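Local coordinates for protein B- and T-lymphocyte attenuator (Mus musculus, PDB 1XAU) that acts as an inhibitory lymphocyte receptor that binds TNFRSF14 (HVEM) and dampens antigen receptor signalling through SHP-1 and SHP-2, here represented by its extracellular immunoglobulin domain, at residues Cys12-Asn17 / His43-Thr48; Leu31-Cys36 / Glu72-Pro77; Val47-His52 / Leu66-Glu71. One frame throughout, in Å; residues are numbered along the deposited sequence.

Contact 1: Cys12-Asn17 / His43-Thr48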
loop_
_atom_site.group_PDB
_atom_site.type_symbol
_atom_site.label_atom_id
_atom_site.label_comp_id
_atom_site.label_asym_id
_atom_site.label_seq_id
_atom_site.Cartn_x
_atom_site.Cartn_y
_atom_site.Cartn_z
ATOM N N CYS A 12 6.840 17.517 -13.297
ATOM C CA CYS A 12 6.177 16.851 -12.103
ATOM C C CYS A 12 4.905 16.114 -12.591
ATOM O O CYS A 12 4.133 16.654 -13.388
ATOM C CB CYS A 12 5.830 17.938 -11.046
ATOM S SG CYS A 12 5.184 17.321 -9.442
ATOM N N GLU A 13 4.707 14.866 -12.152
ATOM C CA GLU A 13 3.518 14.082 -12.544
ATOM C C GLU A 13 3.217 13.289 -11.265
ATOM O O GLU A 13 4.156 13.004 -10.513
ATOM C CB GLU A 13 3.833 13.124 -13.734
ATOM C CG GLU A 13 5.171 12.356 -13.620
ATOM C CD GLU A 13 5.336 11.205 -14.658
ATOM O OE1 GLU A 13 4.360 10.428 -14.892
ATOM O OE2 GLU A 13 6.446 11.054 -15.222
ATOM N N VAL A 14 1.954 12.975 -10.988
ATOM C CA VAL A 14 1.635 12.225 -9.738
ATOM C C VAL A 14 2.040 10.780 -9.981
ATOM O O VAL A 14 1.666 10.198 -11.004
ATOM C CB VAL A 14 0.119 12.283 -9.402
ATOM C CG1 VAL A 14 -0.236 11.288 -8.292
ATOM C CG2 VAL A 14 -0.272 13.751 -8.935
ATOM N N GLN A 15 2.829 10.212 -9.074
ATOM C CA GLN A 15 3.252 8.840 -9.286
ATOM C C GLN A 15 3.154 8.057 -7.984
ATOM O O GLN A 15 3.390 8.624 -6.932
ATOM C CB GLN A 15 4.721 8.785 -9.657
ATOM C CG GLN A 15 5.130 9.605 -10.780
ATOM C CD GLN A 15 6.559 9.283 -11.197
ATOM O OE1 GLN A 15 7.540 9.539 -10.452
ATOM N NE2 GLN A 15 6.682 8.679 -12.391
ATOM N N LEU A 16 2.912 6.752 -8.092
ATOM C CA LEU A 16 2.893 5.854 -6.897
ATOM C C LEU A 16 4.124 4.976 -7.159
ATOM O O LEU A 16 4.221 4.277 -8.190
ATOM C CB LEU A 16 1.588 5.046 -6.913
ATOM C CG LEU A 16 0.339 5.890 -6.864
ATOM C CD1 LEU A 16 -0.895 4.962 -6.788
ATOM C CD2 LEU A 16 0.344 6.825 -5.643
ATOM N N ASN A 17 5.082 5.069 -6.238
ATOM C CA ASN A 17 6.379 4.497 -6.438
ATOM C C ASN A 17 6.860 3.279 -5.644
ATOM O O ASN A 17 7.987 3.238 -5.178
ATOM C CB ASN A 17 7.406 5.639 -6.355
ATOM C CG ASN A 17 7.310 6.612 -7.564
ATOM O OD1 ASN A 17 6.838 6.234 -8.628
ATOM N ND2 ASN A 17 7.799 7.850 -7.406
ATOM N N HIS A 43 -1.558 19.209 -4.573
ATOM C CA HIS A 43 -2.302 18.590 -3.495
ATOM C C HIS A 43 -2.120 17.086 -3.425
ATOM O O HIS A 43 -1.937 16.456 -4.443
ATOM C CB HIS A 43 -3.760 18.924 -3.674
ATOM C CG HIS A 43 -4.020 20.386 -3.525
ATOM N ND1 HIS A 43 -4.650 21.141 -4.500
ATOM C CD2 HIS A 43 -3.687 21.239 -2.525
ATOM C CE1 HIS A 43 -4.706 22.399 -4.085
ATOM N NE2 HIS A 43 -4.133 22.485 -2.897
ATOM N N ARG A 44 -2.168 16.564 -2.209
ATOM C CA ARG A 44 -1.959 15.136 -1.960
ATOM C C ARG A 44 -3.148 14.360 -2.455
ATOM O O ARG A 44 -4.340 14.664 -2.169
ATOM C CB ARG A 44 -1.698 14.935 -0.450
ATOM C CG ARG A 44 -1.178 13.580 -0.082
ATOM C CD ARG A 44 -0.637 13.718 1.363
ATOM N NE ARG A 44 -1.784 13.534 2.230
ATOM C CZ ARG A 44 -1.730 13.592 3.562
ATOM N NH1 ARG A 44 -0.554 13.814 4.162
ATOM N NH2 ARG A 44 -2.863 13.469 4.266
ATOM N N PRO A 45 -2.891 13.343 -3.251
ATOM C CA PRO A 45 -4.029 12.548 -3.763
ATOM C C PRO A 45 -4.673 11.647 -2.666
ATOM O O PRO A 45 -4.047 11.432 -1.678
ATOM C CB PRO A 45 -3.384 11.677 -4.868
ATOM C CG PRO A 45 -1.980 11.635 -4.496
ATOM C CD PRO A 45 -1.638 13.012 -3.946
ATOM N N ASN A 46 -5.915 11.177 -2.855
ATOM C CA ASN A 46 -6.563 10.278 -1.875
ATOM C C ASN A 46 -6.100 8.931 -2.454
ATOM O O ASN A 46 -6.515 8.526 -3.527
ATOM C CB ASN A 46 -8.094 10.335 -1.980
ATOM C CG ASN A 46 -8.800 9.396 -0.982
ATOM O OD1 ASN A 46 -8.165 8.692 -0.160
ATOM N ND2 ASN A 46 -10.132 9.420 -1.006
ATOM N N VAL A 47 -5.255 8.250 -1.721
ATOM C CA VAL A 47 -4.734 6.993 -2.214
ATOM C C VAL A 47 -5.379 5.843 -1.468
ATOM O O VAL A 47 -5.638 6.004 -0.273
ATOM C CB VAL A 47 -3.260 6.934 -1.918
ATOM C CG1 VAL A 47 -2.651 5.568 -2.433
ATOM C CG2 VAL A 47 -2.549 8.131 -2.643
ATOM N N THR A 48 -5.611 4.733 -2.144
ATOM C CA THR A 48 -6.214 3.594 -1.450
ATOM C C THR A 48 -5.412 2.321 -1.670
ATOM O O THR A 48 -4.672 2.240 -2.608
ATOM C CB THR A 48 -7.677 3.387 -1.871
ATOM O OG1 THR A 48 -7.749 3.082 -3.231
ATOM C CG2 THR A 48 -8.469 4.710 -1.756
#

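Contact 2: Leu31-Cys36 / Glu72-Pro77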
loop_
_atom_site.group_PDB
_atom_site.type_symbol
_atom_site.label_atom_id
_atom_site.label_comp_id
_atom_site.label_asym_id
_atom_site.label_seq_id
_atom_site.Cartn_x
_atom_site.Cartn_y
_atom_site.Cartn_z
ATOM N N LEU A 31 3.813 -6.466 14.472
ATOM C CA LEU A 31 3.211 -5.177 13.947
ATOM C C LEU A 31 3.985 -5.064 12.632
ATOM O O LEU A 31 5.210 -5.109 12.664
ATOM C CB LEU A 31 3.603 -3.981 14.814
ATOM C CG LEU A 31 2.459 -3.548 15.748
ATOM C CD1 LEU A 31 1.745 -4.703 16.245
ATOM C CD2 LEU A 31 2.945 -2.609 16.829
ATOM N N PHE A 32 3.345 -4.856 11.489
ATOM C CA PHE A 32 4.120 -4.847 10.220
ATOM C C PHE A 32 3.530 -3.769 9.329
ATOM O O PHE A 32 2.352 -3.427 9.471
ATOM C CB PHE A 32 3.938 -6.194 9.514
ATOM C CG PHE A 32 4.752 -6.352 8.196
ATOM C CD1 PHE A 32 6.105 -6.702 8.260
ATOM C CD2 PHE A 32 4.147 -6.209 6.958
ATOM C CE1 PHE A 32 6.868 -6.912 7.052
ATOM C CE2 PHE A 32 4.923 -6.423 5.737
ATOM C CZ PHE A 32 6.255 -6.760 5.824
ATOM N N LYS A 33 4.321 -3.184 8.434
ATOM C CA LYS A 33 3.740 -2.211 7.555
ATOM C C LYS A 33 4.286 -2.299 6.129
ATOM O O LYS A 33 5.399 -2.854 5.924
ATOM C CB LYS A 33 4.026 -0.788 8.041
ATOM C CG LYS A 33 5.539 -0.404 8.184
ATOM C CD LYS A 33 5.719 1.065 8.671
ATOM C CE LYS A 33 7.258 1.266 8.963
ATOM N NZ LYS A 33 7.795 2.686 9.223
ATOM N N ILE A 34 3.484 -1.853 5.149
ATOM C CA ILE A 34 4.008 -1.719 3.796
ATOM C C ILE A 34 3.790 -0.276 3.385
ATOM O O ILE A 34 2.940 0.443 3.917
ATOM C CB ILE A 34 3.400 -2.680 2.804
ATOM C CG1 ILE A 34 1.925 -2.533 2.778
ATOM C CG2 ILE A 34 3.861 -4.126 3.190
ATOM C CD1 ILE A 34 1.265 -3.588 1.788
ATOM N N GLU A 35 4.615 0.161 2.457
ATOM C CA GLU A 35 4.640 1.573 2.131
ATOM C C GLU A 35 4.443 1.840 0.670
ATOM O O GLU A 35 4.993 1.128 -0.164
ATOM C CB GLU A 35 6.033 2.084 2.478
ATOM C CG GLU A 35 6.375 1.962 3.968
ATOM C CD GLU A 35 7.699 2.594 4.307
ATOM O OE1 GLU A 35 8.524 2.966 3.401
ATOM O OE2 GLU A 35 7.915 2.739 5.509
ATOM N N CYS A 36 3.818 2.979 0.401
ATOM C CA CYS A 36 3.599 3.409 -0.996
ATOM C C CYS A 36 4.122 4.831 -1.130
ATOM O O CYS A 36 3.430 5.761 -0.741
ATOM C CB CYS A 36 2.103 3.311 -1.257
ATOM S SG CYS A 36 1.376 4.126 -2.714
ATOM N N GLU A 72 5.580 11.836 6.652
ATOM C CA GLU A 72 6.288 12.973 6.053
ATOM C C GLU A 72 7.724 13.018 6.587
ATOM O O GLU A 72 8.517 13.873 6.201
ATOM C CB GLU A 72 5.553 14.298 6.352
ATOM C CG GLU A 72 4.180 14.393 5.622
ATOM C CD GLU A 72 2.974 13.975 6.486
ATOM O OE1 GLU A 72 3.166 13.275 7.520
ATOM O OE2 GLU A 72 1.817 14.337 6.120
ATOM N N ASN A 73 8.050 12.082 7.473
ATOM C CA ASN A 73 9.413 11.963 8.043
ATOM C C ASN A 73 10.377 11.474 6.947
ATOM O O ASN A 73 11.340 10.765 7.252
ATOM C CB ASN A 73 9.439 10.919 9.170
ATOM C CG ASN A 73 9.114 9.520 8.657
ATOM O OD1 ASN A 73 8.896 9.330 7.444
ATOM N ND2 ASN A 73 9.085 8.535 9.556
ATOM N N ARG A 74 10.108 11.815 5.679
ATOM C CA ARG A 74 10.972 11.359 4.586
ATOM C C ARG A 74 11.135 12.366 3.459
ATOM O O ARG A 74 10.561 13.451 3.477
ATOM C CB ARG A 74 10.440 10.065 3.979
ATOM C CG ARG A 74 10.075 9.031 4.979
ATOM C CD ARG A 74 9.793 7.727 4.308
ATOM N NE ARG A 74 9.676 6.678 5.314
ATOM C CZ ARG A 74 8.895 5.606 5.200
ATOM N NH1 ARG A 74 8.152 5.419 4.119
ATOM N NH2 ARG A 74 8.857 4.716 6.179
ATOM N N SER A 75 11.931 11.986 2.471
ATOM C CA SER A 75 12.192 12.840 1.308
ATOM C C SER A 75 10.907 12.936 0.466
ATOM O O SER A 75 10.493 14.029 0.029
ATOM C CB SER A 75 13.331 12.222 0.488
ATOM O OG SER A 75 13.172 10.808 0.496
ATOM N N VAL A 76 10.279 11.781 0.276
ATOM C CA VAL A 76 9.028 11.676 -0.455
ATOM C C VAL A 76 7.914 11.254 0.534
ATOM O O VAL A 76 8.145 10.413 1.399
ATOM C CB VAL A 76 9.163 10.603 -1.565
ATOM C CG1 VAL A 76 7.795 10.336 -2.219
ATOM C CG2 VAL A 76 10.195 11.081 -2.616
ATOM N N PRO A 77 6.721 11.853 0.444
ATOM C CA PRO A 77 5.672 11.429 1.392
ATOM C C PRO A 77 5.417 9.942 1.127
ATOM O O PRO A 77 5.625 9.466 0.011
ATOM C CB PRO A 77 4.467 12.287 1.001
ATOM C CG PRO A 77 5.077 13.477 0.273
ATOM C CD PRO A 77 6.195 12.849 -0.512
HETATM O O HOH W 1 10.488 3.508 8.632
#

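Contact 3: Val47-His52 / Leu66-Glu71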
loop_
_atom_site.group_PDB
_atom_site.type_symbol
_atom_site.label_atom_id
_atom_site.label_comp_id
_atom_site.label_asym_id
_atom_site.label_seq_id
_atom_site.Cartn_x
_atom_site.Cartn_y
_atom_site.Cartn_z
ATOM N N VAL A 47 -5.255 8.250 -1.721
ATOM C CA VAL A 47 -4.734 6.993 -2.214
ATOM C C VAL A 47 -5.379 5.843 -1.468
ATOM O O VAL A 47 -5.638 6.004 -0.273
ATOM C CB VAL A 47 -3.260 6.934 -1.918
ATOM C CG1 VAL A 47 -2.651 5.568 -2.433
ATOM C CG2 VAL A 47 -2.549 8.131 -2.643
ATOM N N THR A 48 -5.611 4.733 -2.144
ATOM C CA THR A 48 -6.214 3.594 -1.450
ATOM C C THR A 48 -5.412 2.321 -1.670
ATOM O O THR A 48 -4.672 2.240 -2.608
ATOM C CB THR A 48 -7.677 3.387 -1.871
ATOM O OG1 THR A 48 -7.749 3.082 -3.231
ATOM C CG2 THR A 48 -8.469 4.710 -1.756
ATOM N N TRP A 49 -5.561 1.335 -0.800
ATOM C CA TRP A 49 -4.789 0.103 -0.976
ATOM C C TRP A 49 -5.720 -0.916 -1.606
ATOM O O TRP A 49 -6.946 -0.917 -1.338
ATOM C CB TRP A 49 -4.338 -0.437 0.388
ATOM C CG TRP A 49 -3.154 0.344 0.919
ATOM C CD1 TRP A 49 -3.157 1.438 1.790
ATOM C CD2 TRP A 49 -1.810 0.123 0.564
ATOM N NE1 TRP A 49 -1.860 1.873 2.000
ATOM C CE2 TRP A 49 -1.011 1.086 1.261
ATOM C CE3 TRP A 49 -1.180 -0.804 -0.291
ATOM C CZ2 TRP A 49 0.379 1.123 1.140
ATOM C CZ3 TRP A 49 0.190 -0.773 -0.416
ATOM C CH2 TRP A 49 0.981 0.199 0.323
ATOM N N CYS A 50 -5.114 -1.812 -2.367
ATOM C CA CYS A 50 -5.833 -2.885 -3.025
ATOM C C CYS A 50 -5.095 -4.187 -2.727
ATOM O O CYS A 50 -3.893 -4.173 -2.492
ATOM C CB CYS A 50 -5.817 -2.761 -4.553
ATOM S SG CYS A 50 -6.480 -1.212 -5.197
ATOM N N LYS A 51 -5.820 -5.310 -2.750
ATOM C CA LYS A 51 -5.172 -6.588 -2.518
ATOM C C LYS A 51 -5.708 -7.525 -3.613
ATOM O O LYS A 51 -6.905 -7.504 -3.898
ATOM C CB LYS A 51 -5.529 -7.162 -1.157
ATOM C CG LYS A 51 -4.846 -8.531 -0.893
ATOM C CD LYS A 51 -5.147 -9.064 0.553
ATOM C CE LYS A 51 -4.476 -10.413 0.801
ATOM N NZ LYS A 51 -4.837 -10.962 2.150
ATOM N N HIS A 52 -4.852 -8.322 -4.200
ATOM C CA HIS A 52 -5.292 -9.227 -5.282
ATOM C C HIS A 52 -6.016 -10.418 -4.694
ATOM O O HIS A 52 -5.470 -11.024 -3.745
ATOM C CB HIS A 52 -4.086 -9.715 -6.030
ATOM C CG HIS A 52 -4.387 -10.222 -7.412
ATOM N ND1 HIS A 52 -4.455 -11.578 -7.719
ATOM C CD2 HIS A 52 -4.649 -9.553 -8.567
ATOM C CE1 HIS A 52 -4.756 -11.714 -9.004
ATOM N NE2 HIS A 52 -4.887 -10.504 -9.546
ATOM N N LEU A 66 -6.127 -3.069 10.973
ATOM C CA LEU A 66 -5.528 -2.714 9.665
ATOM C C LEU A 66 -5.919 -1.257 9.454
ATOM O O LEU A 66 -7.157 -0.944 9.384
ATOM C CB LEU A 66 -6.162 -3.511 8.538
ATOM C CG LEU A 66 -5.442 -3.467 7.204
ATOM C CD1 LEU A 66 -4.026 -3.892 7.370
ATOM C CD2 LEU A 66 -6.230 -4.402 6.162
ATOM N N TYR A 67 -4.932 -0.373 9.314
ATOM C CA TYR A 67 -5.250 1.048 9.177
ATOM C C TYR A 67 -4.179 1.713 8.357
ATOM O O TYR A 67 -3.140 1.115 8.094
ATOM C CB TYR A 67 -5.419 1.743 10.570
ATOM C CG TYR A 67 -4.134 1.772 11.376
ATOM C CD1 TYR A 67 -3.282 2.881 11.291
ATOM C CD2 TYR A 67 -3.794 0.741 12.243
ATOM C CE1 TYR A 67 -2.134 2.966 12.046
ATOM C CE2 TYR A 67 -2.607 0.815 13.049
ATOM C CZ TYR A 67 -1.796 1.911 12.941
ATOM O OH TYR A 67 -0.600 1.941 13.683
ATOM N N THR A 68 -4.411 2.981 7.979
ATOM C CA THR A 68 -3.455 3.661 7.126
ATOM C C THR A 68 -2.973 4.949 7.746
ATOM O O THR A 68 -3.577 5.487 8.735
ATOM C CB THR A 68 -4.061 3.998 5.737
ATOM O OG1 THR A 68 -5.136 4.938 5.891
ATOM C CG2 THR A 68 -4.669 2.729 5.029
ATOM N N SER A 69 -1.862 5.445 7.230
ATOM C CA SER A 69 -1.349 6.743 7.717
ATOM C C SER A 69 -0.454 7.321 6.617
ATOM O O SER A 69 -0.031 6.634 5.646
ATOM C CB SER A 69 -0.497 6.602 8.994
ATOM O OG SER A 69 0.810 6.103 8.769
ATOM N N TRP A 70 -0.122 8.597 6.796
ATOM C CA TRP A 70 0.801 9.247 5.887
ATOM C C TRP A 70 2.060 9.582 6.695
ATOM O O TRP A 70 1.976 10.012 7.841
ATOM C CB TRP A 70 0.190 10.519 5.264
ATOM C CG TRP A 70 -0.687 10.254 4.157
ATOM C CD1 TRP A 70 -2.024 10.083 4.209
ATOM C CD2 TRP A 70 -0.316 10.218 2.778
ATOM N NE1 TRP A 70 -2.531 9.972 2.933
ATOM C CE2 TRP A 70 -1.496 10.049 2.036
ATOM C CE3 TRP A 70 0.903 10.327 2.101
ATOM C CZ2 TRP A 70 -1.509 9.991 0.634
ATOM C CZ3 TRP A 70 0.898 10.256 0.675
ATOM C CH2 TRP A 70 -0.288 10.095 -0.029
ATOM N N GLU A 71 3.238 9.337 6.130
ATOM C CA GLU A 71 4.468 9.692 6.810
ATOM C C GLU A 71 5.156 10.763 5.964
ATOM O O GLU A 71 5.264 10.624 4.733
ATOM C CB GLU A 71 5.398 8.492 6.944
ATOM C CG GLU A 71 4.829 7.332 7.690
ATOM C CD GLU A 71 5.883 6.224 7.920
ATOM O OE1 GLU A 71 7.076 6.436 7.546
ATOM O OE2 GLU A 71 5.520 5.142 8.477
HETATM O O HOH W 2 -5.135 8.979 1.184
#

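Contact 1: Cys12-Asn17 / His43-Thr48
Val14 lies across from Pro45 with their CA atoms 8.2 Å apart, and Leu16 across from Val47 with theirs 9.0 Å apart, so 12-17 and 43-48 advance in the same direction at a spacing too wide for sheet pairing and meet by side chains alone. Two apolar pairs bridge the gap. In the first, the CG1 methyl of Val14 reaches CG of Pro45 at 4.2 Å, the two side chains reaching past one another from opposing sides. CG1 lies anti to the backbone N of Val14 (chi1 169°), which sends this branch across to the proline while CG2 stays farther from it.

The pairs join the two layers of an immunoglobulin beta sandwich. Residues 15-16 form the edge of the sheet that also contains 32-39, with backbone hydrogen bonds between Gln15 and Lys39 and between Asn17 and Pro37; Val47 and Thr48 belong to the early part of strand 47-52 in the facing sheet, where Thr48 pairs with Ser97. At the start of the first segment, three residues before strand 15-16, Cys12 is tied to Cys41 by a disulfide.

The second pair is looser. The CD2 methyl of Leu16 stands 4.4 Å from CG2 of Val47. With chi2 at -176°, CD1 of Leu16 continues the extended chain from CA, and the side branch CD2 makes this approach. CG2 of Val47 also lies 4.0 Å from CG of Pro45, so valine and proline present a continuous apolar surface to the opposite segment. Further hydrophobic groups close in around the four residues: Val38 packs on Leu16 and Pro45, Phe100 and Tyr40 on Val14 and Pro45, and Ile105 on Val14 and Leu16.

Contact 2: Leu31-Cys36 / Glu72-Pro77
Lys33 and Arg74 bring two cationic ends within about 3.8 Å of each other, NZ to NH2, beside the carboxylate of Glu35. Glu35 and Arg74 form a salt bridge between OE2 and NH2, although the modelled separation is too short to be trusted; both atoms are uncertainly placed, and all distances to NH2 are approximate. As modelled, the side chains meet at a slant, with the carboxylate and guanidinium planes 40° apart, and OE2 and Lys33 NZ lie at the guanidinium edge, near its plane. The extended Arg74 chain (chi2 -170°, chi3 170°) carries the guanidinium from its loop across to the strand. A water accepts hydrogen bonds from Lys33 NZ at 2.9 Å and from Arg74 NH2 at 3.2 Å, bridging the two cations. A long Lys33-Glu35 arm completes this salt-bridge network on the surface of the immunoglobulin sandwich. Glu71 supplies a second carboxylate, salt-bridged to Arg74 and weakly paired with Lys33, and the acidic groups probably offset the gathered positive charge. The network joins strand 32-39 to the loop that connects strands 66-71 and 78-83. Strand 78-83 lies between 32-39 and 66-71 in the four-stranded sheet, with Val80 packed against Lys33 and Val78 against Glu35.

Contact 3: Val47-His52 / Leu66-Glu71
Val47 packs on Trp70 and Trp49 on Thr68 in a cross-sheet contact, partly buried and close to the centre of the domain. Strand 47-52 belongs to the five-stranded sheet, whereas 66-71 is an outermost strand of the four-stranded sheet facing it. The touching parts run roughly antiparallel, 144° apart in direction, but even the nearest CA pair, Trp49 and Thr68, is 8.9 Å apart, so side chains must fill the space between the layers.

At one end, CG2 of Val47 approaches the six-membered part of the Trp70 indole obliquely, 3.9 Å from CZ2, and the valine side chain runs nearly perpendicular to that of the tryptophan. The Trp70 side chain does not leave the backbone straight toward the other strand; its length carries the outer ring atoms there. A water lies at the edge of this indole, in its plane, and accepts hydrogen bonds from Trp70 NE1 at 3.3 Å and from the backbone N of Val47 at 3.0 Å. The two strands are thus linked through one polar bridge alongside the packing.

At the other end, the CG2 methyl of Thr68 meets CD1 of Trp49 at 3.8 Å, again obliquely. With OG1 between the backbone N and the carbonyl carbon (chi1 65°), CG2 is the branch that faces Trp49. The rest of the Trp49 indole extends into the core, where Phe79, Leu81 and Ile34 pack against it.

Val47 contacts Cys96 and Trp49 contacts Cys36, the two halves of the disulfide that joins the sheets. A tryptophan packed against the intersheet disulfide is the classic core signature of immunoglobulin domains.

In the fold
The three contacts converge on Cys36, the strand 32-39 half of the intersheet disulfide. Its SG lies 4.1 Å from Leu16 CD2 and 4.3 Å from Val47 CG1 of contact 1, and its CB 3.7 Å from Trp49 CH2 of contact 3. Contacts 1 and 3 share Val47 and Thr48, and their centres are about 13 Å apart. Arg44 of 43-48 forms a salt bridge with Glu72 of contact 2 (NH1 to OE2, 3.1 Å) and a cation-pi interaction with Trp70 of contact 3. Both segments of contact 3 fall, in sequence, between those of contact 2. A bound cadmium ion lies about 9 Å from the Leu16 side chain, and the Lys33 side chain is about 10 Å from a cadmium ion.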